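Local coordinates for Anapc5 protein (Xenopus laevis, PDB 5BPZ), which is a subunit of the anaphase-promoting complex (APC/C), a ubiquitin ligase that controls the cell cycle, represented here by its all-helical N-terminal domain, at residues A[36-41]-A[108-113]; A[101-106]-A[148-153]; A[29-34]-A[68-73]; A[61-66]-A[127-132]. All coordinates share one frame; numbering follows the deposited sequence.

Contact 1. Residues A[36-41]-A[108-113]; sequences SVLVLL and QFFDDL
The ring of Phe109 has Val39 over one face and Leu38 at its edge. CG2 of Val39 makes a CH-pi contact, 4.0 Å from the centroid of the Phe109 ring and 28° off its normal. CB of Leu38 lies near the ring plane, 3.7 Å from CZ of Phe109. The end of the ring also comes close to the backbone, with CZ of Phe109 3.5 Å from N of Val39. Phe109 gets there with CG anti to its own backbone N (chi1 167°), which sends the ring across to helix 32-46. The ring of Phe110 meets CD1 of Leu38 obliquely, at 3.8 Å from CE1 of Phe110. On its own helix, CD2 of Phe109 lies over one face of the Phe110 ring, offset toward the rim.

Leu38 also packs on Leu113. The two side chains cross at about a right angle, and CD2 of Leu38 is 3.8 Å from CD2 of Leu113. No hydrogen bond links the segments; the side chains that meet are all apolar.

The short axes approach to 11.4 Å and cross at 43°, a wide spacing bridged by large side chains. All five touching residues are buried in the helical core. Helix 85-99 adds Arg94 and Met98 against Phe109. Helix 129-142 adds Phe133 and Leu134 against Leu38, and its Tyr141 stacks on Phe110.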
loop_
_atom_site.group_PDB
_atom_site.type_symbol
_atom_site.label_atom_id
_atom_site.label_comp_id
_atom_site.label_asym_id
_atom_site.label_seq_id
_atom_site.Cartn_x
_atom_site.Cartn_y
_atom_site.Cartn_z
ATOM N N SER A 36 2.067 -1.189 -1.385
ATOM C CA SER A 36 2.295 0.194 -0.972
ATOM C C SER A 36 1.038 1.058 -1.173
ATOM O O SER A 36 0.735 1.919 -0.349
ATOM C CB SER A 36 3.498 0.751 -1.721
ATOM O OG SER A 36 4.626 -0.076 -1.477
ATOM N N VAL A 37 0.273 0.773 -2.232
ATOM C CA VAL A 37 -0.999 1.445 -2.522
ATOM C C VAL A 37 -2.054 1.020 -1.476
ATOM O O VAL A 37 -2.793 1.867 -0.973
ATOM C CB VAL A 37 -1.455 1.239 -3.984
ATOM C CG1 VAL A 37 -2.854 1.807 -4.211
ATOM C CG2 VAL A 37 -0.460 1.889 -4.948
ATOM N N LEU A 38 -2.064 -0.272 -1.103
ATOM C CA LEU A 38 -2.948 -0.800 -0.059
ATOM C C LEU A 38 -2.628 -0.129 1.274
ATOM O O LEU A 38 -3.548 0.282 1.966
ATOM C CB LEU A 38 -2.834 -2.336 0.061
ATOM C CG LEU A 38 -3.330 -3.164 -1.129
ATOM C CD1 LEU A 38 -2.934 -4.618 -0.966
ATOM C CD2 LEU A 38 -4.866 -3.043 -1.321
ATOM N N VAL A 39 -1.322 0.024 1.607
ATOM C CA VAL A 39 -0.811 0.706 2.813
ATOM C C VAL A 39 -1.322 2.165 2.778
ATOM O O VAL A 39 -1.825 2.663 3.787
ATOM C CB VAL A 39 0.746 0.639 2.895
ATOM C CG1 VAL A 39 1.304 1.637 3.907
ATOM C CG2 VAL A 39 1.227 -0.779 3.210
ATOM N N LEU A 40 -1.208 2.826 1.610
ATOM C CA LEU A 40 -1.694 4.184 1.429
ATOM C C LEU A 40 -3.211 4.276 1.659
ATOM O O LEU A 40 -3.661 5.176 2.373
ATOM C CB LEU A 40 -1.297 4.733 0.055
ATOM C CG LEU A 40 -1.960 6.035 -0.397
ATOM C CD1 LEU A 40 -1.564 7.206 0.493
ATOM C CD2 LEU A 40 -1.633 6.323 -1.829
ATOM N N LEU A 41 -3.982 3.334 1.092
ATOM C CA LEU A 41 -5.433 3.321 1.275
ATOM C C LEU A 41 -5.784 3.116 2.741
ATOM O O LEU A 41 -6.636 3.829 3.267
ATOM C CB LEU A 41 -6.111 2.269 0.385
ATOM C CG LEU A 41 -6.135 2.583 -1.115
ATOM C CD1 LEU A 41 -6.467 1.318 -1.926
ATOM C CD2 LEU A 41 -7.116 3.713 -1.431
ATOM N N GLN A 108 0.180 -10.506 8.069
ATOM C CA GLN A 108 -0.619 -9.828 9.090
ATOM C C GLN A 108 -1.222 -8.533 8.533
ATOM O O GLN A 108 -2.327 -8.171 8.926
ATOM C CB GLN A 108 0.221 -9.548 10.341
ATOM C CG GLN A 108 -0.595 -9.168 11.577
ATOM C CD GLN A 108 0.273 -8.772 12.746
ATOM O OE1 GLN A 108 1.469 -8.478 12.604
ATOM N NE2 GLN A 108 -0.318 -8.739 13.932
ATOM N N PHE A 109 -0.502 -7.840 7.625
ATOM C CA PHE A 109 -1.015 -6.623 6.985
ATOM C C PHE A 109 -2.239 -6.971 6.130
ATOM O O PHE A 109 -3.237 -6.251 6.171
ATOM C CB PHE A 109 0.062 -5.899 6.141
ATOM C CG PHE A 109 -0.519 -4.836 5.221
ATOM C CD1 PHE A 109 -1.026 -3.647 5.735
ATOM C CD2 PHE A 109 -0.626 -5.062 3.852
ATOM C CE1 PHE A 109 -1.607 -2.692 4.894
ATOM C CE2 PHE A 109 -1.202 -4.103 3.011
ATOM C CZ PHE A 109 -1.690 -2.925 3.539
ATOM N N PHE A 110 -2.146 -8.070 5.356
ATOM C CA PHE A 110 -3.219 -8.559 4.492
ATOM C C PHE A 110 -4.451 -8.996 5.284
ATOM O O PHE A 110 -5.568 -8.692 4.858
ATOM C CB PHE A 110 -2.715 -9.671 3.554
ATOM C CG PHE A 110 -2.069 -9.135 2.296
ATOM C CD1 PHE A 110 -2.843 -8.732 1.214
ATOM C CD2 PHE A 110 -0.687 -9.020 2.198
ATOM C CE1 PHE A 110 -2.247 -8.224 0.056
ATOM C CE2 PHE A 110 -0.090 -8.522 1.035
ATOM C CZ PHE A 110 -0.873 -8.121 -0.024
ATOM N N ASP A 111 -4.246 -9.669 6.445
ATOM C CA ASP A 111 -5.318 -10.130 7.343
ATOM C C ASP A 111 -6.070 -8.929 7.929
ATOM O O ASP A 111 -7.298 -8.873 7.843
ATOM C CB ASP A 111 -4.752 -11.003 8.491
ATOM C CG ASP A 111 -4.164 -12.359 8.114
ATOM O OD1 ASP A 111 -4.118 -12.678 6.905
ATOM O OD2 ASP A 111 -3.719 -13.086 9.029
ATOM N N ASP A 112 -5.321 -7.964 8.509
ATOM C CA ASP A 112 -5.855 -6.738 9.112
ATOM C C ASP A 112 -6.577 -5.851 8.098
ATOM O O ASP A 112 -7.606 -5.269 8.435
ATOM C CB ASP A 112 -4.739 -5.950 9.830
ATOM C CG ASP A 112 -4.185 -6.609 11.088
ATOM O OD1 ASP A 112 -4.803 -7.582 11.579
ATOM O OD2 ASP A 112 -3.137 -6.146 11.586
ATOM N N LEU A 113 -6.049 -5.763 6.861
ATOM C CA LEU A 113 -6.626 -4.979 5.764
ATOM C C LEU A 113 -7.971 -5.565 5.314
ATOM O O LEU A 113 -8.894 -4.803 5.016
ATOM C CB LEU A 113 -5.643 -4.919 4.585
ATOM C CG LEU A 113 -5.991 -4.034 3.394
ATOM C CD1 LEU A 113 -5.730 -2.555 3.689
ATOM C CD2 LEU A 113 -5.200 -4.444 2.198
#

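Contact 2. Residues A[101-106]-A[148-153]; sequences GELKDM and QVYKLY
Tyr153 lays its ring under the start of helix 103-114. CA of Leu103 sits over the ring centre in a CH-pi contact, 3.8 Å from the centroid of Tyr153 and 8° off the normal. The Leu103 side chain crosses the tyrosine obliquely, its CD1 3.7 Å from CB of Tyr153 and equally near CG1 of Val149. Its other branch, CD2, lies at the edge of the Tyr150 ring.

Met106 and Tyr153 slide past each other in opposite directions. CB of Met106 is 3.7 Å from CD1 of Tyr153. The sulfur is level with the ring edge, SD 5.4 Å from the centroid of Tyr153, a Met-aromatic contact. A bend at chi3 (67°) turns CE of Met106 back to O of Val149, at 3.6 Å.

The phenol end is held from outside the two segments: OH of Tyr153 hydrogen-bonds to O of Met98. A leucine in place of the tyrosine would probably cost O of Met98 this hydroxyl partner and leave the backbone at Leu103 without the ring face it rests on.

Farther out, N of Glu102 donates to the anti lone pair of OD2 of Asp105, at 2.8 Å. This bond ties the loop to the first turn of the helix. Ile35 of helix 32-46 packs on both Met106 and Leu152. Through its CH-pi and Met-aromatic contacts, Tyr153 joins the N-terminal turn of helix 103-114 to helix 146-164 in this all-helical domain.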
loop_
_atom_site.group_PDB
_atom_site.type_symbol
_atom_site.label_atom_id
_atom_site.label_comp_id
_atom_site.label_asym_id
_atom_site.label_seq_id
_atom_site.Cartn_x
_atom_site.Cartn_y
_atom_site.Cartn_z
ATOM N N GLY A 101 10.921 -6.348 9.065
ATOM C CA GLY A 101 10.323 -7.363 9.924
ATOM C C GLY A 101 10.582 -8.768 9.415
ATOM O O GLY A 101 11.731 -9.131 9.137
ATOM N N GLU A 102 9.507 -9.562 9.281
ATOM C CA GLU A 102 9.533 -10.950 8.796
ATOM C C GLU A 102 8.355 -11.178 7.840
ATOM O O GLU A 102 7.505 -10.295 7.722
ATOM C CB GLU A 102 9.475 -11.946 9.973
ATOM C CG GLU A 102 10.729 -11.997 10.827
ATOM C CD GLU A 102 11.850 -12.867 10.292
ATOM O OE1 GLU A 102 12.593 -12.405 9.393
ATOM O OE2 GLU A 102 12.012 -14.000 10.801
ATOM N N LEU A 103 8.299 -12.350 7.161
ATOM C CA LEU A 103 7.220 -12.699 6.229
ATOM C C LEU A 103 5.845 -12.543 6.884
ATOM O O LEU A 103 4.948 -11.992 6.254
ATOM C CB LEU A 103 7.414 -14.114 5.636
ATOM C CG LEU A 103 6.225 -14.765 4.886
ATOM C CD1 LEU A 103 5.831 -13.977 3.628
ATOM C CD2 LEU A 103 6.529 -16.197 4.527
ATOM N N LYS A 104 5.710 -12.969 8.165
ATOM C CA LYS A 104 4.480 -12.866 8.968
ATOM C C LYS A 104 3.899 -11.443 9.020
ATOM O O LYS A 104 2.680 -11.295 9.082
ATOM C CB LYS A 104 4.680 -13.431 10.392
ATOM C CG LYS A 104 5.760 -12.735 11.229
ATOM C CD LYS A 104 5.786 -13.233 12.667
ATOM C CE LYS A 104 6.847 -12.548 13.498
ATOM N NZ LYS A 104 6.440 -11.177 13.909
ATOM N N ASP A 105 4.771 -10.412 8.982
ATOM C CA ASP A 105 4.375 -9.004 9.029
ATOM C C ASP A 105 3.622 -8.568 7.778
ATOM O O ASP A 105 2.719 -7.737 7.879
ATOM C CB ASP A 105 5.576 -8.098 9.333
ATOM C CG ASP A 105 6.149 -8.333 10.719
ATOM O OD1 ASP A 105 5.390 -8.204 11.709
ATOM O OD2 ASP A 105 7.347 -8.661 10.817
ATOM N N MET A 106 3.963 -9.159 6.609
ATOM C CA MET A 106 3.275 -8.898 5.347
ATOM C C MET A 106 1.917 -9.611 5.367
ATOM O O MET A 106 0.918 -9.006 4.996
ATOM C CB MET A 106 4.126 -9.339 4.142
ATOM C CG MET A 106 3.555 -8.886 2.798
ATOM S SD MET A 106 4.392 -9.544 1.333
ATOM C CE MET A 106 3.972 -11.333 1.483
ATOM N N GLN A 148 5.268 -18.236 -4.260
ATOM C CA GLN A 148 4.888 -16.929 -4.788
ATOM C C GLN A 148 4.759 -15.862 -3.690
ATOM O O GLN A 148 5.164 -14.715 -3.914
ATOM C CB GLN A 148 3.616 -17.036 -5.639
ATOM C CG GLN A 148 3.804 -17.776 -6.967
ATOM C CD GLN A 148 2.579 -17.703 -7.854
ATOM O OE1 GLN A 148 1.497 -18.199 -7.520
ATOM N NE2 GLN A 148 2.727 -17.101 -9.024
ATOM N N VAL A 149 4.242 -16.252 -2.494
ATOM C CA VAL A 149 4.102 -15.357 -1.331
ATOM C C VAL A 149 5.478 -15.005 -0.761
ATOM O O VAL A 149 5.728 -13.835 -0.450
ATOM C CB VAL A 149 3.103 -15.902 -0.269
ATOM C CG1 VAL A 149 3.430 -15.422 1.145
ATOM C CG2 VAL A 149 1.679 -15.522 -0.629
ATOM N N TYR A 150 6.374 -16.010 -0.650
ATOM C CA TYR A 150 7.740 -15.814 -0.157
ATOM C C TYR A 150 8.507 -14.890 -1.110
ATOM O O TYR A 150 9.159 -13.953 -0.645
ATOM C CB TYR A 150 8.473 -17.156 0.046
ATOM C CG TYR A 150 9.773 -17.011 0.812
ATOM C CD1 TYR A 150 9.789 -17.008 2.204
ATOM C CD2 TYR A 150 10.985 -16.838 0.146
ATOM C CE1 TYR A 150 10.979 -16.852 2.916
ATOM C CE2 TYR A 150 12.181 -16.676 0.846
ATOM C CZ TYR A 150 12.174 -16.688 2.233
ATOM O OH TYR A 150 13.348 -16.538 2.933
ATOM N N LYS A 151 8.386 -15.122 -2.441
ATOM C CA LYS A 151 9.032 -14.291 -3.469
ATOM C C LYS A 151 8.426 -12.879 -3.500
ATOM O O LYS A 151 9.101 -11.938 -3.917
ATOM C CB LYS A 151 8.988 -14.947 -4.873
ATOM C CG LYS A 151 9.642 -16.332 -4.993
ATOM C CD LYS A 151 11.153 -16.327 -4.792
ATOM C CE LYS A 151 11.684 -17.722 -4.566
ATOM N NZ LYS A 151 13.121 -17.705 -4.191
ATOM N N LEU A 152 7.173 -12.727 -3.018
ATOM C CA LEU A 152 6.519 -11.422 -2.927
ATOM C C LEU A 152 7.114 -10.612 -1.771
ATOM O O LEU A 152 7.387 -9.418 -1.939
ATOM C CB LEU A 152 4.994 -11.560 -2.792
ATOM C CG LEU A 152 4.186 -10.266 -2.609
ATOM C CD1 LEU A 152 4.322 -9.334 -3.822
ATOM C CD2 LEU A 152 2.738 -10.579 -2.288
ATOM N N TYR A 153 7.337 -11.264 -0.616
ATOM C CA TYR A 153 7.933 -10.617 0.548
ATOM C C TYR A 153 9.385 -10.202 0.294
ATOM O O TYR A 153 9.773 -9.118 0.727
ATOM C CB TYR A 153 7.804 -11.480 1.821
ATOM C CG TYR A 153 8.395 -10.807 3.043
ATOM C CD1 TYR A 153 7.818 -9.657 3.579
ATOM C CD2 TYR A 153 9.582 -11.268 3.611
ATOM C CE1 TYR A 153 8.388 -9.000 4.666
ATOM C CE2 TYR A 153 10.163 -10.617 4.699
ATOM C CZ TYR A 153 9.569 -9.476 5.214
ATOM O OH TYR A 153 10.133 -8.823 6.277
#

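Contact 3. Residues A[29-34]-A[68-73]; sequences WVTPYK and GPDMTL. With EDO (1,2-ethanediol), chain B.
Thr31 and Tyr33 reach Asp70 and Met71 through their first torsions. OG1 of Thr31 stands between its backbone N and carbonyl carbon (chi1 57°), facing the Asp70 carboxylate. CG of Tyr33 is anti to its N (chi1 166°), which lays the ring against the 68-73 backbone.

Thr31 OG1 donates to OD2 of Asp70 at 2.7 Å, on the syn side and 24° out of the carboxylate plane. A water links the same OD2 to N of Tyr33. The other oxygen, OD1 of Asp70, forms a salt bridge with NZ of Lys34, 3.5 Å away, in which the hydrogen bond is weak. The carboxylate is thus held at both oxygens and its charge is probably eased by the lysine.

One face of the Tyr33 ring carries CA of Asp70, 4.0 Å from its centroid, and N of Met71, both offset toward the rim. CG of Met71 touches CE1 of Tyr33 at 3.4 Å, and its sulfur approaches the ring obliquely. OH of Tyr33 hydrogen-bonds to O of Leu65, and a second water joins it to O of Pro69. An alanine here would probably cost O of Leu65 this partner and open a gap against the backbone of Asp70 and Met71.

N of Leu73 donates to O1 of a 1,2-ethanediol at 2.8 Å. The contact fastens the start of helix 32-46 to the loop between helices 52-67 and 73-83. Tyr159 of helix 146-164 packs on Tyr33, and its hydroxyl hydrogen-bonds to O of Met71.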
loop_
_atom_site.group_PDB
_atom_site.type_symbol
_atom_site.label_atom_id
_atom_site.label_comp_id
_atom_site.label_asym_id
_atom_site.label_seq_id
_atom_site.Cartn_x
_atom_site.Cartn_y
_atom_site.Cartn_z
ATOM N N TRP A 29 0.321 -10.786 -10.135
ATOM C CA TRP A 29 -0.349 -9.492 -10.269
ATOM C C TRP A 29 -0.134 -8.588 -9.042
ATOM O O TRP A 29 -0.052 -7.367 -9.189
ATOM C CB TRP A 29 -1.844 -9.672 -10.596
ATOM C CG TRP A 29 -2.567 -8.415 -10.998
ATOM C CD1 TRP A 29 -2.038 -7.325 -11.628
ATOM C CD2 TRP A 29 -3.973 -8.166 -10.884
ATOM N NE1 TRP A 29 -3.015 -6.382 -11.846
ATOM C CE2 TRP A 29 -4.215 -6.876 -11.411
ATOM C CE3 TRP A 29 -5.056 -8.902 -10.369
ATOM C CZ2 TRP A 29 -5.494 -6.306 -11.438
ATOM C CZ3 TRP A 29 -6.321 -8.334 -10.392
ATOM C CH2 TRP A 29 -6.532 -7.053 -10.923
ATOM N N VAL A 30 -0.031 -9.191 -7.844
ATOM C CA VAL A 30 0.231 -8.478 -6.592
ATOM C C VAL A 30 1.734 -8.192 -6.567
ATOM O O VAL A 30 2.530 -9.127 -6.625
ATOM C CB VAL A 30 -0.225 -9.281 -5.339
ATOM C CG1 VAL A 30 0.092 -8.519 -4.053
ATOM C CG2 VAL A 30 -1.711 -9.614 -5.403
ATOM N N THR A 31 2.113 -6.907 -6.524
ATOM C CA THR A 31 3.515 -6.482 -6.505
ATOM C C THR A 31 3.798 -5.575 -5.288
ATOM O O THR A 31 2.842 -5.052 -4.709
ATOM C CB THR A 31 3.872 -5.742 -7.814
ATOM O OG1 THR A 31 2.991 -4.636 -7.991
ATOM C CG2 THR A 31 3.870 -6.645 -9.046
ATOM N N PRO A 32 5.091 -5.324 -4.916
ATOM C CA PRO A 32 5.371 -4.393 -3.798
ATOM C C PRO A 32 4.776 -2.982 -3.969
ATOM O O PRO A 32 4.424 -2.358 -2.968
ATOM C CB PRO A 32 6.898 -4.357 -3.725
ATOM C CG PRO A 32 7.368 -5.559 -4.454
ATOM C CD PRO A 32 6.342 -5.871 -5.488
ATOM N N TYR A 33 4.623 -2.493 -5.221
ATOM C CA TYR A 33 3.979 -1.199 -5.483
ATOM C C TYR A 33 2.493 -1.259 -5.073
ATOM O O TYR A 33 1.989 -0.322 -4.442
ATOM C CB TYR A 33 4.095 -0.792 -6.970
ATOM C CG TYR A 33 3.161 0.341 -7.339
ATOM C CD1 TYR A 33 3.442 1.653 -6.964
ATOM C CD2 TYR A 33 1.967 0.094 -8.010
ATOM C CE1 TYR A 33 2.564 2.690 -7.259
ATOM C CE2 TYR A 33 1.077 1.128 -8.306
ATOM C CZ TYR A 33 1.389 2.427 -7.942
ATOM O OH TYR A 33 0.525 3.453 -8.223
ATOM N N LYS A 34 1.800 -2.354 -5.463
ATOM C CA LYS A 34 0.376 -2.575 -5.173
ATOM C C LYS A 34 0.144 -2.658 -3.664
ATOM O O LYS A 34 -0.849 -2.124 -3.186
ATOM C CB LYS A 34 -0.151 -3.842 -5.872
ATOM C CG LYS A 34 -0.128 -3.785 -7.399
ATOM C CD LYS A 34 -1.446 -3.331 -8.005
ATOM C CE LYS A 34 -1.683 -3.912 -9.382
ATOM N NZ LYS A 34 -0.740 -3.378 -10.399
ATOM N N GLY A 68 -3.019 2.952 -12.646
ATOM C CA GLY A 68 -1.773 3.142 -13.380
ATOM C C GLY A 68 -0.746 2.029 -13.290
ATOM O O GLY A 68 -0.980 1.008 -12.632
ATOM N N PRO A 69 0.420 2.204 -13.957
ATOM C CA PRO A 69 1.464 1.166 -13.879
ATOM C C PRO A 69 2.282 1.283 -12.596
ATOM O O PRO A 69 2.162 2.275 -11.877
ATOM C CB PRO A 69 2.312 1.408 -15.132
ATOM C CG PRO A 69 2.027 2.816 -15.552
ATOM C CD PRO A 69 0.863 3.362 -14.762
ATOM N N ASP A 70 3.101 0.256 -12.299
ATOM C CA ASP A 70 3.957 0.222 -11.112
ATOM C C ASP A 70 5.022 1.300 -11.194
ATOM O O ASP A 70 5.506 1.613 -12.280
ATOM C CB ASP A 70 4.636 -1.157 -10.967
ATOM C CG ASP A 70 3.771 -2.270 -10.387
ATOM O OD1 ASP A 70 2.522 -2.167 -10.468
ATOM O OD2 ASP A 70 4.340 -3.251 -9.877
ATOM N N MET A 71 5.365 1.881 -10.048
ATOM C CA MET A 71 6.419 2.889 -9.952
ATOM C C MET A 71 7.259 2.572 -8.714
ATOM O O MET A 71 6.839 1.766 -7.895
ATOM C CB MET A 71 5.818 4.317 -9.889
ATOM C CG MET A 71 5.096 4.618 -8.584
ATOM S SD MET A 71 4.245 6.212 -8.515
ATOM C CE MET A 71 3.179 6.100 -9.937
ATOM N N THR A 72 8.435 3.197 -8.579
ATOM C CA THR A 72 9.309 2.997 -7.420
ATOM C C THR A 72 8.634 3.557 -6.146
ATOM O O THR A 72 7.758 4.428 -6.239
ATOM C CB THR A 72 10.656 3.713 -7.650
ATOM O OG1 THR A 72 10.440 5.117 -7.670
ATOM C CG2 THR A 72 11.390 3.243 -8.910
ATOM N N LEU A 73 9.072 3.093 -4.960
ATOM C CA LEU A 73 8.560 3.615 -3.697
ATOM C C LEU A 73 8.844 5.149 -3.587
ATOM O O LEU A 73 7.999 5.892 -3.108
ATOM C CB LEU A 73 9.188 2.866 -2.505
ATOM C CG LEU A 73 8.697 3.264 -1.101
ATOM C CD1 LEU A 73 7.190 3.141 -0.976
ATOM C CD2 LEU A 73 9.380 2.431 -0.036
HETATM C C1 EDO B . 12.289 1.901 -5.001
HETATM O O1 EDO B . 11.145 1.181 -4.620
HETATM C C2 EDO B . 12.251 3.347 -4.516
HETATM O O2 EDO B . 13.341 4.052 -5.039
HETATM O O HOH W 1 6.357 -3.153 -7.539
HETATM O O HOH W 2 0.448 4.111 -10.954
#

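Contact 4. Residues A[61-66]-A[127-132]; sequences QILPLL and TSVVGL
Leu63 and Leu66 reach across to Val129 and Val130, and in each case CD2 does the touching. Leu63 meets Val129 obliquely. Its CD2 is 3.8 Å from CB of Val129, with CG1 of the same valine close behind. The same methyl also comes within 4.1 Å of CG2 of Val130, and therefore bridges the two valines.

Leu66 crosses Val130 obliquely as well. CD2 of Leu66 lies 3.8 Å from CA of Val130 and equally close to its CG2. It also approaches the backbone, at 3.9 Å from O of Val129. CG2 of Val130 is therefore touched by the CD2 methyls of both leucines.

The torsions fit these roles. Leu63 has CG anti to its carbonyl carbon (chi1 -68°), and this carries the end of the chain nearer to the valines although its CB does not point at them. Val130 places CG2 anti to its own carbonyl carbon, where both leucines can meet it.

No hydrogen bond crosses the contact. It is small and lies near the surface, and Val129 is exposed. Helix 52-67 is kinked here: Pro64 has no N-H to give, and N of Leu65 bonds to O of Ile62 instead of to the residue one turn back. Val37 of helix 32-46 also packs on Leu66. This is apolar helix-to-helix packing of an all-helical fold, joining the later part of helix 52-67 to the first turn of helix 129-142.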
loop_
_atom_site.group_PDB
_atom_site.type_symbol
_atom_site.label_atom_id
_atom_site.label_comp_id
_atom_site.label_asym_id
_atom_site.label_seq_id
_atom_site.Cartn_x
_atom_site.Cartn_y
_atom_site.Cartn_z
ATOM N N GLN A 61 -8.836 11.745 -5.695
ATOM C CA GLN A 61 -7.554 12.246 -6.186
ATOM C C GLN A 61 -6.518 11.118 -6.364
ATOM O O GLN A 61 -5.669 11.202 -7.253
ATOM C CB GLN A 61 -7.036 13.346 -5.232
ATOM C CG GLN A 61 -5.824 14.138 -5.731
ATOM C CD GLN A 61 -5.607 15.434 -4.983
ATOM O OE1 GLN A 61 -5.628 15.490 -3.748
ATOM N NE2 GLN A 61 -5.373 16.510 -5.722
ATOM N N ILE A 62 -6.631 10.054 -5.547
ATOM C CA ILE A 62 -5.717 8.912 -5.502
ATOM C C ILE A 62 -6.005 7.835 -6.568
ATOM O O ILE A 62 -5.092 7.068 -6.883
ATOM C CB ILE A 62 -5.707 8.352 -4.035
ATOM C CG1 ILE A 62 -4.347 8.600 -3.357
ATOM C CG2 ILE A 62 -6.165 6.888 -3.889
ATOM C CD1 ILE A 62 -3.971 10.096 -3.177
ATOM N N LEU A 63 -7.224 7.812 -7.156
ATOM C CA LEU A 63 -7.654 6.810 -8.147
ATOM C C LEU A 63 -6.622 6.471 -9.263
ATOM O O LEU A 63 -6.450 5.270 -9.487
ATOM C CB LEU A 63 -9.022 7.148 -8.769
ATOM C CG LEU A 63 -10.238 7.069 -7.821
ATOM C CD1 LEU A 63 -11.532 7.183 -8.590
ATOM C CD2 LEU A 63 -10.237 5.778 -6.985
ATOM N N PRO A 64 -5.888 7.422 -9.926
ATOM C CA PRO A 64 -4.889 7.009 -10.943
ATOM C C PRO A 64 -3.769 6.070 -10.458
ATOM O O PRO A 64 -3.174 5.386 -11.283
ATOM C CB PRO A 64 -4.313 8.343 -11.433
ATOM C CG PRO A 64 -5.368 9.347 -11.123
ATOM C CD PRO A 64 -5.940 8.896 -9.825
ATOM N N LEU A 65 -3.477 6.043 -9.142
ATOM C CA LEU A 65 -2.464 5.173 -8.537
ATOM C C LEU A 65 -2.913 3.700 -8.536
ATOM O O LEU A 65 -2.078 2.798 -8.607
ATOM C CB LEU A 65 -2.137 5.610 -7.104
ATOM C CG LEU A 65 -1.427 6.960 -6.924
ATOM C CD1 LEU A 65 -1.257 7.290 -5.447
ATOM C CD2 LEU A 65 -0.056 6.990 -7.630
ATOM N N LEU A 66 -4.232 3.477 -8.451
ATOM C CA LEU A 66 -4.866 2.163 -8.415
ATOM C C LEU A 66 -4.980 1.588 -9.824
ATOM O O LEU A 66 -4.944 0.371 -10.009
ATOM C CB LEU A 66 -6.273 2.311 -7.805
ATOM C CG LEU A 66 -6.423 2.266 -6.277
ATOM C CD1 LEU A 66 -5.787 3.476 -5.586
ATOM C CD2 LEU A 66 -7.877 2.251 -5.904
ATOM N N THR A 127 -18.726 -1.832 -5.580
ATOM C CA THR A 127 -18.751 -1.360 -6.972
ATOM C C THR A 127 -17.652 -0.313 -7.215
ATOM O O THR A 127 -17.300 -0.049 -8.371
ATOM C CB THR A 127 -20.149 -0.821 -7.351
ATOM O OG1 THR A 127 -20.516 0.239 -6.466
ATOM C CG2 THR A 127 -21.221 -1.904 -7.352
ATOM N N SER A 128 -17.116 0.275 -6.115
ATOM C CA SER A 128 -16.070 1.309 -6.090
ATOM C C SER A 128 -14.766 0.856 -6.720
ATOM O O SER A 128 -14.482 -0.337 -6.746
ATOM C CB SER A 128 -15.796 1.744 -4.654
ATOM O OG SER A 128 -16.901 2.459 -4.127
ATOM N N VAL A 129 -13.963 1.817 -7.207
ATOM C CA VAL A 129 -12.645 1.551 -7.788
ATOM C C VAL A 129 -11.732 1.035 -6.654
ATOM O O VAL A 129 -10.999 0.060 -6.859
ATOM C CB VAL A 129 -12.059 2.786 -8.531
ATOM C CG1 VAL A 129 -10.690 2.480 -9.133
ATOM C CG2 VAL A 129 -13.009 3.285 -9.613
ATOM N N VAL A 130 -11.842 1.652 -5.444
ATOM C CA VAL A 130 -11.094 1.269 -4.234
ATOM C C VAL A 130 -11.563 -0.116 -3.786
ATOM O O VAL A 130 -10.729 -0.988 -3.559
ATOM C CB VAL A 130 -11.188 2.334 -3.098
ATOM C CG1 VAL A 130 -10.588 1.820 -1.789
ATOM C CG2 VAL A 130 -10.519 3.640 -3.512
ATOM N N GLY A 131 -12.882 -0.300 -3.715
ATOM C CA GLY A 131 -13.533 -1.552 -3.341
ATOM C C GLY A 131 -13.134 -2.717 -4.218
ATOM O O GLY A 131 -12.777 -3.778 -3.702
ATOM N N LEU A 132 -13.142 -2.509 -5.547
ATOM C CA LEU A 132 -12.735 -3.517 -6.528
ATOM C C LEU A 132 -11.244 -3.797 -6.430
ATOM O O LEU A 132 -10.841 -4.956 -6.551
ATOM C CB LEU A 132 -13.127 -3.124 -7.960
ATOM C CG LEU A 132 -14.590 -3.341 -8.321
ATOM C CD1 LEU A 132 -15.024 -2.401 -9.427
ATOM C CD2 LEU A 132 -14.866 -4.797 -8.698
#

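How the contacts relate
Helix 32-46 ties most of the set together. It supplies segments to contacts 1 and 3 and touches contact 4 directly, CD2 of Leu41 being 4.0 Å from CG1 of Val130. Contacts 1 and 2 share helix 103-114, with centres 13 Å apart. Contact 3 joins contact 4 where the phenol of Tyr33 reaches the backbone of helix 52-67, and CE of Met71 packs 4.1 Å from CD2 of Leu65. It meets contact 2 where Leu152 CD1 packs on Val30 O. Contacts 2 and 4 lie on opposite sides of the chain's centre, about 25 Å apart between centres. The 1,2-ethanediol by Leu73 at contact 3 probably comes from the crystallisation liquor.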